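Local coordinates for predicted transcriptional regulator (Clostridium thermocellum, PDB 1XMA), which probably regulates transcription as a dimeric, winged-helix DNA-binding protein of the PadR-like family, at residues R39-T44 against E123-T128; E52-G57 against K93-E98; K62-R65 against L71-I74; S81-L86 against T106-T111. All blocks are in the same frame, centred on the assembly; numbering follows the deposited sequence. Where two conformers were deposited one is given.

Interaction 1 of 4, residues R39-T44 against E123-T128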
# COMPACT_ATOMS: atom_id res chain seq x y z
N ARG B 39 2.28 5.52 -1.98
CA ARG B 39 1.45 6.68 -2.27
C ARG B 39 0.54 7.00 -1.08
O ARG B 39 0.37 8.15 -0.72
CB ARG B 39 0.61 6.47 -3.55
N GLY B 40 -0.03 5.96 -0.47
CA GLY B 40 -0.78 6.10 0.77
C GLY B 40 -0.02 6.63 1.98
O GLY B 40 -0.64 7.13 2.92
N TYR B 41 1.32 6.55 1.97
CA TYR B 41 2.10 6.88 3.18
C TYR B 41 3.10 8.03 3.10
O TYR B 41 3.73 8.36 4.10
CB TYR B 41 2.71 5.61 3.80
CG TYR B 41 1.58 4.80 4.40
CD1 TYR B 41 1.08 5.09 5.67
CD2 TYR B 41 0.96 3.78 3.66
CE1 TYR B 41 0.00 4.38 6.21
CE2 TYR B 41 -0.12 3.06 4.19
CZ TYR B 41 -0.58 3.36 5.46
OH TYR B 41 -1.62 2.64 5.98
N VAL B 42 3.18 8.66 1.94
CA VAL B 42 4.07 9.79 1.69
C VAL B 42 3.95 10.82 2.80
O VAL B 42 4.96 11.15 3.47
CB VAL B 42 3.83 10.41 0.21
CG1 VAL B 42 4.21 11.89 0.09
CG2 VAL B 42 4.58 9.62 -0.80
N ASP B 43 2.73 11.32 3.01
CA ASP B 43 2.48 12.37 4.02
C ASP B 43 2.86 11.92 5.42
O ASP B 43 3.45 12.70 6.19
CB ASP B 43 1.02 12.79 4.00
CG ASP B 43 0.63 13.47 2.69
OD1 ASP B 43 1.46 13.54 1.77
OD2 ASP B 43 -0.51 13.92 2.57
N THR B 44 2.51 10.68 5.75
CA THR B 44 2.81 10.09 7.05
C THR B 44 4.33 9.97 7.27
O THR B 44 4.81 10.24 8.35
CB THR B 44 2.13 8.71 7.18
OG1 THR B 44 0.73 8.86 6.90
CG2 THR B 44 2.34 8.11 8.60
N GLU B 123 -2.20 3.72 13.03
CA GLU B 123 -3.21 2.70 13.30
C GLU B 123 -3.73 2.06 12.02
O GLU B 123 -3.90 0.85 11.96
CB GLU B 123 -4.34 3.28 14.14
CG GLU B 123 -3.98 3.35 15.63
CD GLU B 123 -4.73 4.44 16.39
OE1 GLU B 123 -5.81 4.87 15.91
OE2 GLU B 123 -4.22 4.86 17.47
N GLU B 124 -3.93 2.86 10.99
CA GLU B 124 -4.35 2.37 9.70
C GLU B 124 -3.33 1.39 9.09
O GLU B 124 -3.71 0.37 8.52
CB GLU B 124 -4.60 3.54 8.75
CG GLU B 124 -5.22 3.13 7.44
CD GLU B 124 -5.48 4.29 6.52
OE1 GLU B 124 -5.36 4.07 5.28
OE2 GLU B 124 -5.81 5.41 7.01
N TRP B 125 -2.04 1.74 9.21
CA TRP B 125 -0.92 0.93 8.70
C TRP B 125 -0.85 -0.42 9.40
O TRP B 125 -0.53 -1.43 8.78
CB TRP B 125 0.41 1.69 8.86
CG TRP B 125 1.67 0.88 8.56
CD1 TRP B 125 2.75 0.73 9.38
CD2 TRP B 125 1.97 0.13 7.36
NE1 TRP B 125 3.70 -0.05 8.78
CE2 TRP B 125 3.25 -0.44 7.54
CE3 TRP B 125 1.27 -0.13 6.16
CZ2 TRP B 125 3.87 -1.25 6.55
CZ3 TRP B 125 1.89 -0.94 5.17
CH2 TRP B 125 3.18 -1.49 5.38
N GLU B 126 -1.15 -0.42 10.70
CA GLU B 126 -1.17 -1.63 11.50
C GLU B 126 -2.28 -2.60 11.02
O GLU B 126 -2.03 -3.79 10.78
CB GLU B 126 -1.35 -1.26 12.97
CG GLU B 126 -0.53 -2.07 13.94
CD GLU B 126 0.96 -2.12 13.60
OE1 GLU B 126 1.55 -1.09 13.20
OE2 GLU B 126 1.54 -3.22 13.75
N LEU B 127 -3.49 -2.07 10.86
CA LEU B 127 -4.61 -2.80 10.23
C LEU B 127 -4.35 -3.26 8.79
O LEU B 127 -4.63 -4.39 8.45
CB LEU B 127 -5.91 -1.99 10.31
CG LEU B 127 -6.74 -2.12 11.61
CD1 LEU B 127 -6.99 -3.58 12.03
CD2 LEU B 127 -6.12 -1.31 12.78
N THR B 128 -3.82 -2.37 7.96
CA THR B 128 -3.39 -2.73 6.61
C THR B 128 -2.40 -3.91 6.61
O THR B 128 -2.64 -4.91 5.93
CB THR B 128 -2.77 -1.54 5.89
OG1 THR B 128 -3.69 -0.46 5.89
CG2 THR B 128 -2.38 -1.89 4.43
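Tyr-41 reaches from helix 35-52 to Trp-125 on the long C-terminal helix 112-135. In the PadR-like fold these two helices, the first and the last of the chain, run roughly antiparallel beside each other. Their local axes stay 12.0 Å apart, bridged by large side chains. The tight part is an edge-to-face aromatic pair. The six-membered ring of Trp-125 turns its edge to the face of Tyr-41, with centroids 5.4 Å apart and planes at 64°. Closest is Tyr-41 OH, packed 3.3 Å from Trp-125 CA. Tyr-41 CE1 also packs on Trp-125 CB at 3.8 Å. With chi1 at 172° Trp-125 swings its indole away from its own N and in against the tyrosine. The indole NE1 is hydrogen-bonded to Asn-133 of the second subunit, next to the dimer interface. Toward Glu-124 the contact is looser and partly exposed. The extended Glu-124 chain passes the phenol with CG 3.9 Å from Tyr-41 OH, and its carboxylate forms a long, weak ion pair with Lys-121. Thr-128 folds back onto its own helix. Thr-128 OG1 donates to Glu-124 O at 2.8 Å, from above the carbonyl plane, and the same oxygen also accepts from Thr-128 N.

Interaction 2 of 4, residues E52-G57 against K93-E98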
# COMPACT_ATOMS: atom_id res chain seq x y z
N GLU B 52 10.58 14.09 14.54
CA GLU B 52 11.97 14.08 14.98
C GLU B 52 12.56 15.50 15.08
O GLU B 52 13.25 15.83 16.03
CB GLU B 52 12.82 13.24 14.04
CG GLU B 52 12.53 11.75 14.08
CD GLU B 52 13.32 11.00 13.03
OE1 GLU B 52 14.24 11.59 12.43
OE2 GLU B 52 13.02 9.81 12.78
N GLY B 53 12.29 16.33 14.08
CA GLY B 53 12.63 17.74 14.14
C GLY B 53 12.18 18.51 12.91
O GLY B 53 12.01 17.92 11.83
N ASP B 54 11.99 19.82 13.08
CA ASP B 54 11.85 20.75 11.97
C ASP B 54 12.84 20.42 10.86
O ASP B 54 14.00 20.07 11.12
CB ASP B 54 12.06 22.20 12.43
CG ASP B 54 11.02 22.65 13.44
OD1 ASP B 54 10.16 21.83 13.81
OD2 ASP B 54 11.06 23.83 13.87
N SER B 55 12.38 20.51 9.63
CA SER B 55 13.23 20.18 8.50
C SER B 55 12.83 20.93 7.24
O SER B 55 11.89 21.70 7.24
CB SER B 55 13.22 18.65 8.26
OG SER B 55 14.40 18.28 7.60
N TYR B 56 13.57 20.70 6.16
CA TYR B 56 13.32 21.39 4.91
C TYR B 56 13.39 20.39 3.76
O TYR B 56 13.88 19.28 3.94
CB TYR B 56 14.30 22.56 4.72
CG TYR B 56 15.77 22.19 4.76
CD1 TYR B 56 16.45 22.05 5.98
CD2 TYR B 56 16.50 21.98 3.58
CE1 TYR B 56 17.81 21.72 6.03
CE2 TYR B 56 17.87 21.64 3.62
CZ TYR B 56 18.50 21.51 4.84
OH TYR B 56 19.83 21.18 4.88
N GLY B 57 12.91 20.80 2.59
CA GLY B 57 12.79 19.90 1.43
C GLY B 57 13.95 18.96 1.15
O GLY B 57 13.77 17.74 1.13
N LYS B 93 3.42 23.65 9.49
CA LYS B 93 3.57 25.07 9.19
C LYS B 93 4.97 25.44 8.67
O LYS B 93 5.98 24.98 9.20
CB LYS B 93 3.26 25.89 10.42
CG LYS B 93 1.79 26.14 10.63
CD LYS B 93 1.53 26.58 12.06
CE LYS B 93 0.12 27.10 12.22
NZ LYS B 93 0.09 28.08 13.33
N SER B 94 5.00 26.27 7.65
CA SER B 94 6.23 26.82 7.13
C SER B 94 6.75 27.95 7.99
O SER B 94 5.99 28.65 8.68
CB SER B 94 6.02 27.34 5.70
OG SER B 94 5.02 28.34 5.67
N TYR B 95 8.05 28.13 7.95
CA TYR B 95 8.68 29.32 8.46
C TYR B 95 9.95 29.52 7.69
O TYR B 95 10.31 28.67 6.86
CB TYR B 95 8.87 29.26 9.99
CG TYR B 95 9.79 28.21 10.54
CD1 TYR B 95 11.14 28.50 10.78
CD2 TYR B 95 9.31 26.93 10.90
CE1 TYR B 95 12.02 27.54 11.33
CE2 TYR B 95 10.18 25.95 11.46
CZ TYR B 95 11.52 26.28 11.67
OH TYR B 95 12.38 25.37 12.20
N TYR B 96 10.63 30.65 7.95
CA TYR B 96 11.73 31.10 7.11
C TYR B 96 13.02 31.35 7.86
O TYR B 96 13.03 32.12 8.83
CB TYR B 96 11.31 32.37 6.33
CG TYR B 96 10.11 32.11 5.48
CD1 TYR B 96 8.87 32.65 5.81
CD2 TYR B 96 10.20 31.26 4.37
CE1 TYR B 96 7.74 32.38 5.02
CE2 TYR B 96 9.07 30.98 3.60
CZ TYR B 96 7.85 31.54 3.93
OH TYR B 96 6.75 31.26 3.14
N GLY B 97 14.10 30.72 7.39
CA GLY B 97 15.47 30.98 7.88
C GLY B 97 15.99 32.36 7.43
O GLY B 97 15.25 33.13 6.81
N GLU B 98 17.25 32.65 7.74
CA GLU B 98 17.85 33.95 7.40
C GLU B 98 18.08 34.13 5.91
O GLU B 98 18.33 33.15 5.19
CB GLU B 98 19.20 34.15 8.10
CG GLU B 98 19.45 33.28 9.30
CD GLU B 98 20.84 33.46 9.83
OE1 GLU B 98 21.80 33.48 9.01
OE2 GLU B 98 20.98 33.59 11.06
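Asp-54 sets its carboxylate against the phenol end of Tyr-95. The hydroxyl OH of Tyr-95 donates a short hydrogen bond to Asp-54 OD2, at 2.6 Å. It meets that oxygen on the anti side, about 20° out of the carboxylate plane. The carboxylate is steeply inclined to the ring, the two planes 63° apart. It sits at the ring edge and not over a face: Asp-54 CG lies in the ring plane, and OD2 is 3.3 Å from Tyr-95 CE2. Asp-54 CB also comes within 3.2 Å of Tyr-95 OH. Tyr-95 CG stands between the backbone N and the carbonyl carbon (chi1 64°), and from there the ring brings its hydroxyl end to the aspartate. Asp-54 OD2 has a second partner, a salt bridge to Arg-109 NH2. The positive charge probably favours the ionised acid and so a strong acceptor for the phenol. The Tyr-95 ring also meets that of Tyr-107, nearly parallel to it. The contact lies at the protein surface and links the residue just before outer strand 55-56 to outer strand 92-96. Strand 106-110, which carries Arg-109, runs between them. Strands 92-96 and 106-110 probably form the wing of a winged-helix domain. Asp-54 itself sits in the turn that leads from helix 35-52 into strand 55-56, just ahead of helix 57-67.

Interaction 3 of 4, residues K62-R65 against L71-I74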
# COMPACT_ATOMS: atom_id res chain seq x y z
N LYS B 62 16.57 13.56 1.33
CA LYS B 62 17.82 12.92 1.67
C LYS B 62 17.59 11.90 2.79
O LYS B 62 18.05 10.77 2.71
CB LYS B 62 18.87 13.97 2.08
CG LYS B 62 20.24 13.39 2.41
CD LYS B 62 21.28 14.49 2.56
CE LYS B 62 21.25 15.10 3.98
NZ LYS B 62 22.38 16.08 4.22
N ASN B 63 16.86 12.31 3.83
CA ASN B 63 16.59 11.45 4.97
C ASN B 63 15.74 10.22 4.62
O ASN B 63 16.02 9.11 5.09
CB ASN B 63 15.94 12.24 6.10
CG ASN B 63 16.97 12.94 6.99
OD1 ASN B 63 18.08 12.45 7.16
ND2 ASN B 63 16.59 14.09 7.55
N ILE B 64 14.73 10.42 3.78
CA ILE B 64 13.94 9.31 3.21
C ILE B 64 14.82 8.25 2.50
O ILE B 64 14.71 7.08 2.82
CB ILE B 64 12.79 9.81 2.27
CG1 ILE B 64 11.75 10.60 3.09
CG2 ILE B 64 12.10 8.65 1.57
CD1 ILE B 64 10.80 11.45 2.23
N ARG B 65 15.68 8.65 1.56
CA ARG B 65 16.48 7.64 0.83
C ARG B 65 17.54 6.95 1.68
O ARG B 65 17.79 5.77 1.50
CB ARG B 65 17.08 8.16 -0.48
CG ARG B 65 18.16 9.22 -0.34
CD ARG B 65 18.93 9.45 -1.67
NE ARG B 65 19.97 10.44 -1.44
CZ ARG B 65 19.81 11.75 -1.61
NH1 ARG B 65 18.64 12.25 -2.04
NH2 ARG B 65 20.83 12.58 -1.34
N LEU B 71 16.03 2.22 -0.70
CA LEU B 71 14.85 1.53 -1.22
C LEU B 71 13.77 2.50 -1.65
O LEU B 71 13.01 2.21 -2.56
CB LEU B 71 14.28 0.54 -0.20
CG LEU B 71 15.05 -0.77 0.08
CD1 LEU B 71 14.46 -1.46 1.29
CD2 LEU B 71 14.99 -1.66 -1.14
N TYR B 72 13.70 3.67 -1.03
CA TYR B 72 12.73 4.66 -1.47
C TYR B 72 13.37 6.02 -1.64
O TYR B 72 13.85 6.63 -0.67
CB TYR B 72 11.49 4.66 -0.55
CG TYR B 72 10.44 5.71 -0.88
CD1 TYR B 72 10.05 5.98 -2.20
CD2 TYR B 72 9.81 6.43 0.16
CE1 TYR B 72 9.09 6.95 -2.50
CE2 TYR B 72 8.85 7.40 -0.13
CZ TYR B 72 8.50 7.66 -1.45
OH TYR B 72 7.54 8.62 -1.72
N VAL B 73 13.43 6.46 -2.89
CA VAL B 73 13.83 7.81 -3.21
C VAL B 73 12.61 8.56 -3.71
O VAL B 73 11.93 8.13 -4.64
CB VAL B 73 15.07 7.86 -4.20
CG1 VAL B 73 16.13 6.80 -3.82
CG2 VAL B 73 14.65 7.66 -5.66
N ILE B 74 12.30 9.67 -3.06
CA ILE B 74 11.10 10.43 -3.40
C ILE B 74 11.39 11.46 -4.50
O ILE B 74 12.45 12.09 -4.50
CB ILE B 74 10.46 11.07 -2.12
CG1 ILE B 74 9.08 11.68 -2.44
CG2 ILE B 74 11.42 12.07 -1.44
CD1 ILE B 74 8.28 12.05 -1.22
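Ile-64 packs against Tyr-72 and Ile-74 where helix 57-67 gives way to the loop before helix 76-88. In a winged-helix domain these two helices and their connection form the helix-turn-helix; the contact joins the first helix to that connection. At CB the Ile-64 side chain splits into two branches. The short one, CG2, is anti to the backbone N and lies 3.5 Å from Tyr-72 CD2. The same methyl is equally close to the backbone oxygen Tyr-72 O. The two side chains run side by side and point the same way. The longer branch goes through CG1, anti to the carbonyl carbon (chi1 -65°), and extends to CD1. Ile-64 CD1, the tip, meets Ile-74 CG2 at 3.8 Å, with the two isoleucines inclined to each other. Ile-64 also rests on Ile-45 and Leu-49 of helix 35-52, and Val-131 of the second subunit packs on Tyr-72. On the more open outer side Arg-65 CB touches Val-73 CG1 at 3.7 Å, while the rest of the arginine leads away to a hydrogen bond between its NH2 and Tyr-58 OH. The backbones come close: Arg-65 CA makes a CH...O contact with Tyr-72 O at 3.2 Å, with 140° at the hydrogen.

Interaction 4 of 4, residues S81-L86 against T106-T111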
# COMPACT_ATOMS: atom_id res chain seq x y z
N SER B 81 4.49 18.78 -3.73
CA SER B 81 3.01 18.82 -3.62
C SER B 81 2.49 18.25 -2.30
O SER B 81 1.38 18.59 -1.86
CB SER B 81 2.32 18.18 -4.84
OG SER B 81 2.78 16.88 -5.04
N ALA B 82 3.29 17.39 -1.66
CA ALA B 82 2.94 16.88 -0.33
C ALA B 82 3.02 17.97 0.75
O ALA B 82 2.11 18.10 1.58
CB ALA B 82 3.82 15.68 0.03
N PHE B 83 4.10 18.76 0.73
CA PHE B 83 4.22 19.93 1.62
C PHE B 83 3.01 20.85 1.49
O PHE B 83 2.42 21.28 2.49
CB PHE B 83 5.47 20.75 1.29
CG PHE B 83 6.76 20.12 1.73
CD1 PHE B 83 7.89 20.20 0.90
CD2 PHE B 83 6.87 19.48 2.98
CE1 PHE B 83 9.13 19.63 1.30
CE2 PHE B 83 8.10 18.90 3.40
CZ PHE B 83 9.23 18.99 2.55
N ALA B 84 2.66 21.14 0.22
CA ALA B 84 1.55 22.02 -0.11
C ALA B 84 0.25 21.50 0.51
O ALA B 84 -0.41 22.23 1.24
CB ALA B 84 1.43 22.19 -1.65
N ARG B 85 -0.07 20.23 0.23
CA ARG B 85 -1.21 19.50 0.82
C ARG B 85 -1.17 19.44 2.34
O ARG B 85 -2.18 19.66 2.99
CB ARG B 85 -1.29 18.07 0.25
CG ARG B 85 -2.35 17.16 0.90
CD ARG B 85 -2.08 15.68 0.62
NE ARG B 85 -1.68 15.48 -0.76
CZ ARG B 85 -0.54 14.96 -1.16
NH1 ARG B 85 0.34 14.51 -0.28
NH2 ARG B 85 -0.29 14.87 -2.46
N LEU B 86 -0.00 19.11 2.90
CA LEU B 86 0.15 19.03 4.36
C LEU B 86 -0.12 20.38 5.03
O LEU B 86 -0.73 20.44 6.11
CB LEU B 86 1.53 18.50 4.74
CG LEU B 86 1.83 17.01 4.57
CD1 LEU B 86 3.31 16.76 4.84
CD2 LEU B 86 0.98 16.15 5.48
N THR B 106 12.86 27.59 3.33
CA THR B 106 11.58 27.25 3.93
C THR B 106 11.71 25.99 4.79
O THR B 106 12.10 24.93 4.29
CB THR B 106 10.43 27.09 2.88
OG1 THR B 106 10.36 28.25 2.07
CG2 THR B 106 9.07 26.92 3.57
N TYR B 107 11.42 26.15 6.08
CA TYR B 107 11.41 25.05 7.05
C TYR B 107 9.96 24.67 7.37
O TYR B 107 9.04 25.50 7.26
CB TYR B 107 12.14 25.45 8.33
CG TYR B 107 13.64 25.67 8.17
CD1 TYR B 107 14.15 26.96 7.93
CD2 TYR B 107 14.54 24.61 8.26
CE1 TYR B 107 15.53 27.16 7.77
CE2 TYR B 107 15.92 24.80 8.11
CZ TYR B 107 16.40 26.08 7.87
OH TYR B 107 17.76 26.26 7.73
N TYR B 108 9.74 23.42 7.77
CA TYR B 108 8.42 23.04 8.23
C TYR B 108 8.49 22.50 9.64
O TYR B 108 9.49 21.90 10.03
CB TYR B 108 7.76 22.04 7.28
CG TYR B 108 7.68 22.54 5.85
CD1 TYR B 108 8.71 22.27 4.94
CD2 TYR B 108 6.58 23.31 5.41
CE1 TYR B 108 8.65 22.75 3.63
CE2 TYR B 108 6.50 23.77 4.10
CZ TYR B 108 7.55 23.49 3.21
OH TYR B 108 7.49 23.94 1.90
N ARG B 109 7.43 22.75 10.40
CA ARG B 109 7.24 22.20 11.73
C ARG B 109 5.88 21.51 11.75
O ARG B 109 4.92 22.03 11.20
CB ARG B 109 7.31 23.35 12.76
CG ARG B 109 6.84 23.03 14.18
CD ARG B 109 7.19 24.20 15.15
NE ARG B 109 8.63 24.27 15.42
CZ ARG B 109 9.23 25.20 16.18
NH1 ARG B 109 8.52 26.16 16.76
NH2 ARG B 109 10.55 25.16 16.35
N ILE B 110 5.81 20.34 12.38
CA ILE B 110 4.54 19.61 12.49
C ILE B 110 3.55 20.29 13.50
O ILE B 110 3.97 20.80 14.54
CB ILE B 110 4.77 18.07 12.78
CG1 ILE B 110 3.45 17.29 12.64
CG2 ILE B 110 5.50 17.84 14.13
CD1 ILE B 110 3.60 15.78 12.67
N THR B 111 2.26 20.31 13.16
CA THR B 111 1.21 20.86 14.06
C THR B 111 0.55 19.76 14.93
O THR B 111 0.62 18.57 14.58
CB THR B 111 0.12 21.63 13.28
OG1 THR B 111 -0.62 20.72 12.45
CG2 THR B 111 0.71 22.74 12.43
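Phe-83 and Tyr-108 form an offset stack between helix 76-88 and strand 106-110. Their centroids are 4.2 Å apart and the planes differ by only 15°. Tyr-108 CE1 sits over the centre of the phenylalanine ring, 3.6 Å above its plane. The tyrosine is shifted, so its own ring meets Phe-83 CD2 toward the rim. Its outer end passes the root of the other side chain, with Tyr-108 OH 3.8 Å from Phe-83 CB. The rings are nearly parallel, yet the side chains cross at about a right angle. Both first torsions put CG anti to the carbonyl carbon (chi1 -74° for Phe-83 and -55° for Tyr-108). Each CB points toward the opposite segment, which brings the rings together in the offset stack in the buried interior. In the next shell, Tyr-80 meets Phe-83 edge-to-face, and Ile-92 packs on Tyr-108 from strand 92-96. Leu-86, one turn after Phe-83, also touches Ile-92. Further out, the backbone of Tyr-108 is hydrogen-bonded to Ser-55, which pairs it with the short strand 55-56. The end of the strand is anchored too: Thr-111 is the N-cap of helix 112-135, and its OG1 is hydrogen-bonded to Gly-90 O. Helix 76-88 thus lies against a small antiparallel sheet whose long strands 92-96 and 106-110 form a hairpin. This is the arrangement expected of a winged-helix domain, in which the hairpin would be the wing and helix 76-88 probably the recognition helix.

In the fold
From the N terminus, helix 35-52 opens interaction 1, which closes only on helix 112-135 and spans all the others. Interaction 2 opens just after the first helix and closes on strand 92-96. Interaction 3 is a short loop within it, joining helix 57-67 to the turn that follows. Interaction 4 starts on helix 76-88 before interaction 2 has closed and ends on strand 106-110, so these two cross. They share the sheet, where Lys-93 N to Arg-109 O is a probable hydrogen bond. Interactions 1 and 4 touch where Val-42 and Asp-43 pack on Ala-82, and Asp-43 on Leu-86. Interactions 1 and 3 meet where Val-42 packs on Tyr-72, and both touch the second subunit.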